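Local coordinates for protein putative alpha-L-fucosidase (Bacteroides thetaiotaomicron, PDB 3EYP) that probably hydrolyses alpha-L-fucosyl linkages in glycans, as a putative alpha-L-fucosidase of glycoside hydrolase family 29, at residues Thr138-Arg141 with Tyr142-Tyr146; His148-Gly151 with Glu152-Asp156; Thr175-Tyr178 with Arg179-Lys183. All blocks are in the same frame, centred on the assembly; numbering follows the deposited sequence.

Overall arrangement
All three contacts are local, formed within single helices of the TIM-barrel part of the chain. Contacts 1 and 2 lie in series on helix 139-155, their centres about 15 Å apart, whereas contact 3 occupies the start of helix 175-188, its centre about 11 Å from that of contact 1, which it touches. Contact 2 is mostly buried: five of its eight touching residues are, and its buried glutamate finds its partners in a loop. Contacts 1 and 3 are partly buried. In contact 1 a charged cluster lies on the more exposed side, partly against helix 175-188; in contact 3 aromatic and aliphatic packing faces inward, with an arginine and a proline outside.

Contact 1. Residues Thr138-Arg141 with Tyr142-Tyr146; sequences TTER and YKEYY
Glu140 and Lys143 lie side by side on the first turns of helix 139-155, pointing the same way, and are joined by a salt bridge of 2.7 Å from Lys143 NZ to Glu140 OE2. The ammonium comes from the syn side of that oxygen but stands 34° out of the carboxylate plane. From the syn side Lys143 NZ also comes to 3.2 Å of Glu140 OE1, and the methylene Lys143 CE lies against the same carboxylate. Glu140 CG is anti to the backbone N (chi1 -178°) and the chain then bends at chi2 (67°), which turns its carboxylate along the helix toward the lysine. A second, longer salt bridge joins Lys143 NZ to Glu144 OE2 at 3.5 Å, making a network of three residues, and Glu140 OE2 and Glu144 OE2 approach to 4.0 Å beside the shared cation. An alanine in place of Lys143 removes that cation, and the two carboxylates would probably be left without the charge that lets them lie so close, and be free to swing apart.

Tyr142 is engaged from the backbone side. Its N donates to Thr138 O over 2.8 Å, and Tyr142 CB lies 3.4 Å from that oxygen, while the ring leads away into the protein: it packs on Trp181, and its hydroxyl bonds to Lys76. Thr138 is the N-cap: its OG1 makes the capping bond to Arg141 N, 3.0 Å, whereas the bond at Thr138 O is the first regular turn of the helix. The helix start is thus buried where Tyr142 points, and ionic where Glu140, Lys143 and Glu144 gather, partly against His180; the acidic side chain of Glu140, close to the helix N-terminus, is likely to be stabilised by the helix dipole as well as by its lysine partner.

Contact 2. Residues His148-Gly151 with Glu152-Asp156; sequences HQLG and ELMSD
Glu152 folds back along the preceding turn of helix 139-155, over the carbonyls of His148 and Gln149. Its CB lies 3.4 Å from Gln149 O. With CG anti to its own carbonyl carbon (chi1 -62°), the next atom runs back toward the helix start, and Glu152 CG rests 3.5 Å from His148 O, the same oxygen that accepts from Glu152 N. Beyond CG the chain is extended, carrying the carboxylate past the turn; Glu152 OE1 passes Gln149 CA at 3.9 Å. The tip then finds its polar partners in a loop: OE1 accepts from Trp84 NE1 and is bonded to Ser86 OG, while OE2 makes a salt bridge with Lys87. Three partners thus hold this buried carboxylate, and Gln149 NE2, bonded to the same Ser86 OG, adds a second-shell link.

The segment belongs to a helix that follows strand 119-124 and precedes strand 162-164, both parallel strands of the TIM-barrel sheet. Leu153 packs toward that sheet, against Ile122, Leu124 and Ala75.

On another side of the helix, Leu150 and Met154 cross obliquely, one turn apart. Leu150 CD1 is 4.0 Å from Met154 CG and 4.1 Å from Met154 CE, so the methionine chain, bent at chi2 (-50°) and again beyond it, lies against a single methyl branch. Met154 N closes the turn on Leu150 O at 2.8 Å. Leu150 also meets Trp181 and Val185 of helix 175-188.

Contact 3. Residues Thr175-Tyr178 with Arg179-Lys183; sequences TPVY and RHWYK
Val177 and Trp181, one turn apart on helix 175-188, lie side by side and point the same way. Val177 CG1 sits over one face of the indole in a CH-pi contact, 3.6 Å from the centroid of the six-membered ring and 22° off its normal. The closest atom there is Trp181 CZ2, 3.4 Å from Val177 CG1. This methyl reaches the ring because it is anti to the valine N (chi1 167°). Tyr178 meets the same indole differently: the edge of Trp181 turns toward the face of the tyrosine, a T-shaped stack with centroids 5.3 Å apart and planes at 75°. Farther out, the guanidinium end of Arg179 reaches across Pro176, Arg179 NH2 lying 3.6 Å from Pro176 CB, with Pro176 O over one face of the guanidinium.

Outside this shell, Trp181 NE1 bonds to Lys143 O and its ring stacks on Tyr146, which helps to hold the indole against helix 139-155. Thr175 OG1 bonds to Asn199 O, and Tyr178 meets Trp165. The helix is the crossover of the beta-alpha-beta unit 162-164, 175-188, 193-195, with its Trp181 side packed on helix 139-155.

Contact 1. Residues Thr138-Arg141 with Tyr142-Tyr146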
ATOM      1  N   THR A 138      10.007 -30.693 -10.306  1.00 42.29           N
ATOM      2  CA  THR A 138       9.095 -31.135  -9.231  1.00 44.53           C
ATOM      3  C   THR A 138       8.932 -30.032  -8.181  1.00 45.34           C
ATOM      4  O   THR A 138       9.787 -29.150  -8.006  1.00 45.24           O
ATOM      5  CB  THR A 138       9.549 -32.375  -8.450  1.00 43.72           C
ATOM      6  OG1 THR A 138      10.676 -32.052  -7.641  1.00 45.63           O
ATOM      7  CG2 THR A 138       9.867 -33.602  -9.376  1.00 45.30           C
ATOM      8  N   THR A 139       7.861 -30.149  -7.413  1.00 45.84           N
ATOM      9  CA  THR A 139       7.539 -29.098  -6.426  1.00 45.45           C
ATOM     10  C   THR A 139       8.640 -29.079  -5.390  1.00 44.18           C
ATOM     11  O   THR A 139       9.125 -28.037  -5.025  1.00 43.65           O
ATOM     12  CB  THR A 139       6.083 -29.239  -5.841  1.00 45.77           C
ATOM     13  OG1 THR A 139       5.164 -29.060  -6.925  1.00 48.52           O
ATOM     14  CG2 THR A 139       5.774 -28.176  -4.759  1.00 46.87           C
ATOM     15  N   GLU A 140       9.081 -30.256  -4.986  1.00 44.13           N
ATOM     16  CA  GLU A 140      10.079 -30.386  -3.933  1.00 45.16           C
ATOM     17  C   GLU A 140      11.401 -29.765  -4.392  1.00 43.27           C
ATOM     18  O   GLU A 140      12.179 -29.158  -3.614  1.00 44.48           O
ATOM     19  CB  GLU A 140      10.322 -31.858  -3.585  1.00 46.33           C
ATOM     20  CG  GLU A 140      11.306 -32.116  -2.475  1.00 51.93           C
ATOM     21  CD  GLU A 140      10.776 -31.613  -1.123  1.00 58.14           C
ATOM     22  OE1 GLU A 140       9.582 -31.188  -1.036  1.00 63.95           O
ATOM     23  OE2 GLU A 140      11.570 -31.618  -0.158  1.00 64.39           O
ATOM     24  N   ARG A 141      11.657 -29.953  -5.664  1.00 42.40           N
ATOM     25  CA  ARG A 141      12.912 -29.488  -6.266  1.00 42.51           C
ATOM     26  C   ARG A 141      12.873 -27.960  -6.365  1.00 41.83           C
ATOM     27  O   ARG A 141      13.837 -27.243  -6.113  1.00 41.06           O
ATOM     28  CB  ARG A 141      13.132 -30.065  -7.671  1.00 42.75           C
ATOM     29  CG  ARG A 141      13.835 -31.413  -7.820  1.00 47.94           C
ATOM     30  CD  ARG A 141      14.082 -31.662  -9.377  1.00 52.28           C
ATOM     31  NE  ARG A 141      15.477 -31.748  -9.808  1.00 60.77           N
ATOM     32  CZ  ARG A 141      16.045 -31.058 -10.804  1.00 63.55           C
ATOM     33  NH1 ARG A 141      15.357 -30.173 -11.520  1.00 67.45           N
ATOM     34  NH2 ARG A 141      17.324 -31.273 -11.087  1.00 67.50           N
ATOM     35  N   TYR A 142      11.720 -27.486  -6.762  1.00 42.14           N
ATOM     36  CA  TYR A 142      11.544 -26.079  -7.029  1.00 41.48           C
ATOM     37  C   TYR A 142      11.585 -25.357  -5.684  1.00 41.42           C
ATOM     38  O   TYR A 142      12.053 -24.232  -5.557  1.00 39.89           O
ATOM     39  CB  TYR A 142      10.229 -25.803  -7.743  1.00 40.79           C
ATOM     40  CG  TYR A 142      10.010 -24.294  -7.894  1.00 42.55           C
ATOM     41  CD1 TYR A 142      10.725 -23.566  -8.847  1.00 40.58           C
ATOM     42  CD2 TYR A 142       9.167 -23.585  -7.048  1.00 41.03           C
ATOM     43  CE1 TYR A 142      10.563 -22.215  -8.989  1.00 40.24           C
ATOM     44  CE2 TYR A 142       9.031 -22.212  -7.169  1.00 39.68           C
ATOM     45  CZ  TYR A 142       9.737 -21.532  -8.163  1.00 41.42           C
ATOM     46  OH  TYR A 142       9.602 -20.163  -8.355  1.00 39.03           O
ATOM     47  N   LYS A 143      11.037 -26.023  -4.676  1.00 43.30           N
ATOM     48  CA  LYS A 143      11.061 -25.482  -3.312  1.00 42.17           C
ATOM     49  C   LYS A 143      12.490 -25.201  -2.927  1.00 42.87           C
ATOM     50  O   LYS A 143      12.804 -24.130  -2.403  1.00 42.85           O
ATOM     51  CB  LYS A 143      10.448 -26.447  -2.292  1.00 44.05           C
ATOM     52  CG  LYS A 143      10.847 -26.150  -0.833  1.00 45.99           C
ATOM     53  CD  LYS A 143      10.379 -27.195   0.141  1.00 49.89           C
ATOM     54  CE  LYS A 143      11.248 -28.443   0.111  1.00 54.22           C
ATOM     55  NZ  LYS A 143      10.899 -29.365   1.240  1.00 58.72           N
ATOM     56  N   GLU A 144      13.389 -26.142  -3.183  1.00 41.70           N
ATOM     57  CA  GLU A 144      14.811 -25.886  -2.840  1.00 42.54           C
ATOM     58  C   GLU A 144      15.456 -24.789  -3.682  1.00 42.00           C
ATOM     59  O   GLU A 144      16.224 -24.009  -3.174  1.00 40.78           O
ATOM     60  CB  GLU A 144      15.689 -27.152  -2.934  1.00 44.03           C
ATOM     61  CG  GLU A 144      15.171 -28.299  -2.139  1.00 49.73           C
ATOM     62  CD  GLU A 144      15.055 -27.977  -0.646  1.00 58.33           C
ATOM     63  OE1 GLU A 144      15.909 -27.223  -0.087  1.00 61.34           O
ATOM     64  OE2 GLU A 144      14.072 -28.472  -0.043  1.00 67.63           O
ATOM     65  N   TYR A 145      15.135 -24.760  -4.977  1.00 42.11           N
ATOM     66  CA  TYR A 145      15.683 -23.741  -5.914  1.00 41.31           C
ATOM     67  C   TYR A 145      15.318 -22.338  -5.427  1.00 40.92           C
ATOM     68  O   TYR A 145      16.153 -21.422  -5.253  1.00 39.59           O
ATOM     69  CB  TYR A 145      15.109 -23.924  -7.351  1.00 41.07           C
ATOM     70  CG  TYR A 145      15.354 -22.754  -8.333  1.00 41.05           C
ATOM     71  CD1 TYR A 145      16.639 -22.427  -8.740  1.00 41.63           C
ATOM     72  CD2 TYR A 145      14.302 -22.000  -8.855  1.00 41.73           C
ATOM     73  CE1 TYR A 145      16.880 -21.397  -9.603  1.00 38.86           C
ATOM     74  CE2 TYR A 145      14.528 -20.956  -9.720  1.00 39.01           C
ATOM     75  CZ  TYR A 145      15.825 -20.649 -10.092  1.00 38.19           C
ATOM     76  OH  TYR A 145      16.118 -19.668 -10.989  1.00 40.86           O
ATOM     77  N   TYR A 146      14.036 -22.196  -5.208  1.00 41.23           N
ATOM     78  CA  TYR A 146      13.493 -20.919  -4.738  1.00 40.94           C
ATOM     79  C   TYR A 146      14.161 -20.518  -3.418  1.00 41.48           C
ATOM     80  O   TYR A 146      14.529 -19.379  -3.208  1.00 41.30           O
ATOM     81  CB  TYR A 146      11.961 -20.979  -4.578  1.00 41.01           C
ATOM     82  CG  TYR A 146      11.312 -19.606  -4.326  1.00 38.88           C
ATOM     83  CD1 TYR A 146      10.750 -18.892  -5.339  1.00 39.01           C
ATOM     84  CD2 TYR A 146      11.246 -19.073  -3.025  1.00 40.35           C
ATOM     85  CE1 TYR A 146      10.159 -17.659  -5.109  1.00 37.01           C
ATOM     86  CE2 TYR A 146      10.669 -17.868  -2.794  1.00 40.76           C
ATOM     87  CZ  TYR A 146      10.104 -17.177  -3.809  1.00 38.63           C
ATOM     88  OH  TYR A 146       9.530 -15.937  -3.534  1.00 42.50           O
TER

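Contact 2. Residues His148-Gly151 with Glu152-Asp156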
ATOM      1  N   HIS A 148      17.043 -21.312  -2.320  1.00 40.10           N
ATOM      2  CA  HIS A 148      18.427 -20.905  -2.562  1.00 41.59           C
ATOM      3  C   HIS A 148      18.457 -19.457  -2.958  1.00 40.98           C
ATOM      4  O   HIS A 148      19.263 -18.708  -2.511  1.00 40.86           O
ATOM      5  CB  HIS A 148      19.123 -21.759  -3.628  1.00 41.48           C
ATOM      6  CG  HIS A 148      19.538 -23.114  -3.136  1.00 43.58           C
ATOM      7  ND1 HIS A 148      20.288 -23.297  -1.986  1.00 45.50           N
ATOM      8  CD2 HIS A 148      19.363 -24.344  -3.668  1.00 41.92           C
ATOM      9  CE1 HIS A 148      20.511 -24.594  -1.814  1.00 46.25           C
ATOM     10  NE2 HIS A 148      19.956 -25.256  -2.819  1.00 46.66           N
ATOM     11  N   GLN A 149      17.603 -19.107  -3.892  1.00 41.74           N
ATOM     12  CA  GLN A 149      17.550 -17.744  -4.431  1.00 41.33           C
ATOM     13  C   GLN A 149      17.132 -16.719  -3.382  1.00 42.50           C
ATOM     14  O   GLN A 149      17.655 -15.606  -3.301  1.00 41.83           O
ATOM     15  CB  GLN A 149      16.630 -17.700  -5.643  1.00 40.43           C
ATOM     16  CG  GLN A 149      17.197 -18.472  -6.821  1.00 38.62           C
ATOM     17  CD  GLN A 149      16.670 -18.003  -8.178  1.00 38.37           C
ATOM     18  OE1 GLN A 149      15.447 -17.805  -8.369  1.00 40.64           O
ATOM     19  NE2 GLN A 149      17.600 -17.884  -9.161  1.00 38.79           N
ATOM     20  N   LEU A 150      16.163 -17.153  -2.577  1.00 42.55           N
ATOM     21  CA  LEU A 150      15.664 -16.373  -1.457  1.00 42.96           C
ATOM     22  C   LEU A 150      16.822 -16.073  -0.517  1.00 42.54           C
ATOM     23  O   LEU A 150      17.066 -14.937  -0.142  1.00 43.88           O
ATOM     24  CB  LEU A 150      14.444 -17.089  -0.802  1.00 43.63           C
ATOM     25  CG  LEU A 150      13.485 -16.278   0.043  1.00 43.88           C
ATOM     26  CD1 LEU A 150      13.052 -14.973  -0.608  1.00 39.32           C
ATOM     27  CD2 LEU A 150      12.326 -17.189   0.651  1.00 47.88           C
ATOM     28  N   GLY A 151      17.626 -17.074  -0.261  1.00 42.51           N
ATOM     29  CA  GLY A 151      18.812 -16.908   0.551  1.00 43.54           C
ATOM     30  C   GLY A 151      19.825 -15.915   0.043  1.00 43.32           C
ATOM     31  O   GLY A 151      20.433 -15.148   0.811  1.00 46.13           O
ATOM     32  N   GLU A 152      20.024 -15.918  -1.266  1.00 41.96           N
ATOM     33  CA  GLU A 152      20.869 -14.931  -1.873  1.00 41.07           C
ATOM     34  C   GLU A 152      20.278 -13.535  -1.645  1.00 40.12           C
ATOM     35  O   GLU A 152      20.958 -12.605  -1.216  1.00 40.15           O
ATOM     36  CB  GLU A 152      21.076 -15.197  -3.401  1.00 40.23           C
ATOM     37  CG  GLU A 152      21.767 -16.522  -3.724  1.00 40.53           C
ATOM     38  CD  GLU A 152      21.971 -16.697  -5.175  1.00 40.08           C
ATOM     39  OE1 GLU A 152      20.982 -16.443  -5.881  1.00 38.04           O
ATOM     40  OE2 GLU A 152      23.058 -17.148  -5.636  1.00 41.74           O
ATOM     41  N   LEU A 153      19.000 -13.384  -1.942  1.00 39.73           N
ATOM     42  CA  LEU A 153      18.386 -12.035  -1.978  1.00 38.32           C
ATOM     43  C   LEU A 153      18.171 -11.457  -0.587  1.00 37.97           C
ATOM     44  O   LEU A 153      18.147 -10.207  -0.368  1.00 38.07           O
ATOM     45  CB  LEU A 153      17.036 -12.069  -2.762  1.00 38.90           C
ATOM     46  CG  LEU A 153      17.228 -12.282  -4.272  1.00 40.11           C
ATOM     47  CD1 LEU A 153      15.929 -12.464  -5.052  1.00 39.52           C
ATOM     48  CD2 LEU A 153      18.059 -11.188  -4.856  1.00 38.50           C
ATOM     49  N   MET A 154      18.031 -12.367   0.361  1.00 39.08           N
ATOM     50  CA  MET A 154      17.759 -11.984   1.787  1.00 39.61           C
ATOM     51  C   MET A 154      19.035 -11.837   2.621  1.00 41.81           C
ATOM     52  O   MET A 154      19.003 -11.374   3.782  1.00 41.35           O
ATOM     53  CB  MET A 154      16.834 -13.003   2.483  1.00 40.94           C
ATOM     54  CG  MET A 154      15.330 -13.005   2.044  1.00 39.06           C
ATOM     55  SD  MET A 154      14.388 -11.451   1.992  1.00 32.88           S
ATOM     56  CE  MET A 154      14.396 -11.236   0.203  1.00 39.93           C
ATOM     57  N   SER A 155      20.147 -12.226   1.999  1.00 42.91           N
ATOM     58  CA  SER A 155      21.459 -12.231   2.642  1.00 43.22           C
ATOM     59  C   SER A 155      22.426 -11.186   2.117  1.00 43.81           C
ATOM     60  O   SER A 155      23.223 -10.636   2.869  1.00 43.22           O
ATOM     61  CB  SER A 155      22.132 -13.604   2.532  1.00 43.70           C
ATOM     62  OG  SER A 155      21.398 -14.657   3.146  1.00 45.24           O
ATOM     63  N   ASP A 156      22.456 -10.979   0.816  1.00 43.68           N
ATOM     64  CA  ASP A 156      23.620 -10.323   0.218  1.00 44.01           C
ATOM     65  C   ASP A 156      23.309  -8.939  -0.366  1.00 43.47           C
ATOM     66  O   ASP A 156      24.152  -8.316  -0.990  1.00 43.28           O
ATOM     67  CB  ASP A 156      24.269 -11.188  -0.885  1.00 43.75           C
ATOM     68  CG  ASP A 156      24.727 -12.577  -0.381  1.00 46.98           C
ATOM     69  OD1 ASP A 156      25.213 -12.688   0.766  1.00 45.54           O
ATOM     70  OD2 ASP A 156      24.578 -13.559  -1.154  1.00 49.61           O
TER

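Contact 3. Residues Thr175-Tyr178 with Arg179-Lys183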
ATOM      1  N   THR A 175       1.268 -25.160   1.522  1.00 43.25           N
ATOM      2  CA  THR A 175       1.593 -24.337   2.691  1.00 42.10           C
ATOM      3  C   THR A 175       2.985 -24.648   3.228  1.00 42.24           C
ATOM      4  O   THR A 175       3.749 -23.736   3.550  1.00 42.16           O
ATOM      5  CB  THR A 175       0.474 -24.397   3.797  1.00 42.09           C
ATOM      6  OG1 THR A 175      -0.684 -23.899   3.199  1.00 40.46           O
ATOM      7  CG2 THR A 175       0.717 -23.458   4.953  1.00 40.72           C
ATOM      8  N   PRO A 176       3.343 -25.939   3.317  1.00 42.70           N
ATOM      9  CA  PRO A 176       4.665 -26.272   3.864  1.00 43.27           C
ATOM     10  C   PRO A 176       5.856 -25.773   3.025  1.00 43.40           C
ATOM     11  O   PRO A 176       6.915 -25.518   3.562  1.00 45.73           O
ATOM     12  CB  PRO A 176       4.644 -27.811   3.912  1.00 43.88           C
ATOM     13  CG  PRO A 176       3.153 -28.154   4.110  1.00 42.90           C
ATOM     14  CD  PRO A 176       2.480 -27.128   3.194  1.00 42.63           C
ATOM     15  N   VAL A 177       5.646 -25.645   1.739  1.00 43.42           N
ATOM     16  CA  VAL A 177       6.624 -24.990   0.829  1.00 43.71           C
ATOM     17  C   VAL A 177       6.864 -23.514   1.218  1.00 43.32           C
ATOM     18  O   VAL A 177       7.989 -23.076   1.445  1.00 43.62           O
ATOM     19  CB  VAL A 177       6.142 -25.030  -0.635  1.00 43.75           C
ATOM     20  CG1 VAL A 177       6.978 -24.080  -1.560  1.00 43.41           C
ATOM     21  CG2 VAL A 177       6.161 -26.457  -1.178  1.00 43.25           C
ATOM     22  N   TYR A 178       5.780 -22.773   1.329  1.00 42.74           N
ATOM     23  CA  TYR A 178       5.862 -21.375   1.754  1.00 42.45           C
ATOM     24  C   TYR A 178       6.470 -21.266   3.168  1.00 43.16           C
ATOM     25  O   TYR A 178       7.159 -20.272   3.496  1.00 43.53           O
ATOM     26  CB  TYR A 178       4.488 -20.674   1.702  1.00 42.66           C
ATOM     27  CG  TYR A 178       3.960 -20.361   0.348  1.00 40.84           C
ATOM     28  CD1 TYR A 178       4.351 -19.208  -0.330  1.00 40.69           C
ATOM     29  CD2 TYR A 178       2.967 -21.174  -0.237  1.00 41.97           C
ATOM     30  CE1 TYR A 178       3.788 -18.875  -1.590  1.00 40.77           C
ATOM     31  CE2 TYR A 178       2.484 -20.898  -1.478  1.00 43.55           C
ATOM     32  CZ  TYR A 178       2.876 -19.744  -2.159  1.00 42.79           C
ATOM     33  OH  TYR A 178       2.313 -19.462  -3.383  1.00 43.34           O
ATOM     34  N   ARG A 179       6.257 -22.289   4.008  1.00 44.58           N
ATOM     35  CA  ARG A 179       6.854 -22.266   5.371  1.00 44.07           C
ATOM     36  C   ARG A 179       8.369 -22.196   5.304  1.00 45.41           C
ATOM     37  O   ARG A 179       9.022 -21.392   5.983  1.00 46.54           O
ATOM     38  CB  ARG A 179       6.479 -23.487   6.204  1.00 42.93           C
ATOM     39  CG  ARG A 179       6.852 -23.360   7.700  1.00 43.55           C
ATOM     40  CD  ARG A 179       6.360 -24.573   8.506  1.00 46.06           C
ATOM     41  NE  ARG A 179       6.977 -25.846   8.118  1.00 45.39           N
ATOM     42  CZ  ARG A 179       6.379 -26.919   7.583  1.00 52.54           C
ATOM     43  NH1 ARG A 179       7.120 -28.042   7.321  1.00 53.74           N
ATOM     44  NH2 ARG A 179       5.086 -26.940   7.364  1.00 51.38           N
ATOM     45  N   HIS A 180       8.895 -23.134   4.538  1.00 44.77           N
ATOM     46  CA  HIS A 180      10.324 -23.230   4.274  1.00 46.28           C
ATOM     47  C   HIS A 180      10.862 -21.858   3.869  1.00 44.52           C
ATOM     48  O   HIS A 180      11.859 -21.369   4.403  1.00 44.30           O
ATOM     49  CB  HIS A 180      10.594 -24.315   3.210  1.00 47.18           C
ATOM     50  CG  HIS A 180      12.039 -24.642   3.013  1.00 53.99           C
ATOM     51  ND1 HIS A 180      12.856 -25.081   4.038  1.00 62.12           N
ATOM     52  CD2 HIS A 180      12.802 -24.647   1.891  1.00 59.06           C
ATOM     53  CE1 HIS A 180      14.071 -25.306   3.556  1.00 61.90           C
ATOM     54  NE2 HIS A 180      14.063 -25.048   2.257  1.00 59.08           N
ATOM     55  N   TRP A 181      10.133 -21.208   2.984  1.00 43.51           N
ATOM     56  CA  TRP A 181      10.522 -19.853   2.522  1.00 42.23           C
ATOM     57  C   TRP A 181      10.384 -18.748   3.564  1.00 42.77           C
ATOM     58  O   TRP A 181      11.268 -17.903   3.764  1.00 42.83           O
ATOM     59  CB  TRP A 181       9.782 -19.470   1.269  1.00 42.11           C
ATOM     60  CG  TRP A 181       9.968 -20.409   0.119  1.00 41.00           C
ATOM     61  CD1 TRP A 181      10.941 -21.333  -0.050  1.00 42.32           C
ATOM     62  CD2 TRP A 181       9.107 -20.513  -1.019  1.00 37.38           C
ATOM     63  NE1 TRP A 181      10.757 -22.018  -1.250  1.00 38.81           N
ATOM     64  CE2 TRP A 181       9.620 -21.534  -1.847  1.00 40.75           C
ATOM     65  CE3 TRP A 181       7.944 -19.867  -1.399  1.00 38.29           C
ATOM     66  CZ2 TRP A 181       9.036 -21.875  -3.058  1.00 39.56           C
ATOM     67  CZ3 TRP A 181       7.361 -20.207  -2.649  1.00 39.67           C
ATOM     68  CH2 TRP A 181       7.898 -21.207  -3.434  1.00 39.98           C
ATOM     69  N   TYR A 182       9.278 -18.789   4.251  1.00 42.61           N
ATOM     70  CA  TYR A 182       8.988 -17.830   5.332  1.00 44.50           C
ATOM     71  C   TYR A 182      10.059 -17.818   6.432  1.00 44.35           C
ATOM     72  O   TYR A 182      10.476 -16.764   6.894  1.00 45.23           O
ATOM     73  CB  TYR A 182       7.641 -18.185   5.944  1.00 44.67           C
ATOM     74  CG  TYR A 182       7.393 -17.618   7.290  1.00 49.34           C
ATOM     75  CD1 TYR A 182       7.023 -16.294   7.431  1.00 51.72           C
ATOM     76  CD2 TYR A 182       7.457 -18.427   8.426  1.00 53.45           C
ATOM     77  CE1 TYR A 182       6.733 -15.783   8.654  1.00 56.97           C
ATOM     78  CE2 TYR A 182       7.179 -17.937   9.646  1.00 56.34           C
ATOM     79  CZ  TYR A 182       6.814 -16.607   9.771  1.00 59.76           C
ATOM     80  OH  TYR A 182       6.539 -16.088  11.021  1.00 64.95           O
ATOM     81  N   LYS A 183      10.547 -19.003   6.780  1.00 44.20           N
ATOM     82  CA  LYS A 183      11.581 -19.141   7.820  1.00 44.85           C
ATOM     83  C   LYS A 183      12.856 -18.420   7.412  1.00 43.82           C
ATOM     84  O   LYS A 183      13.561 -17.777   8.224  1.00 43.94           O
ATOM     85  CB  LYS A 183      11.869 -20.638   8.127  1.00 46.76           C
ATOM     86  CG  LYS A 183      10.729 -21.313   8.922  1.00 50.39           C
ATOM     87  CD  LYS A 183      11.033 -22.784   9.312  1.00 58.04           C
ATOM     88  CE  LYS A 183      12.443 -22.991   9.870  1.00 62.12           C
ATOM     89  NZ  LYS A 183      12.550 -23.326  11.376  1.00 65.50           N
TER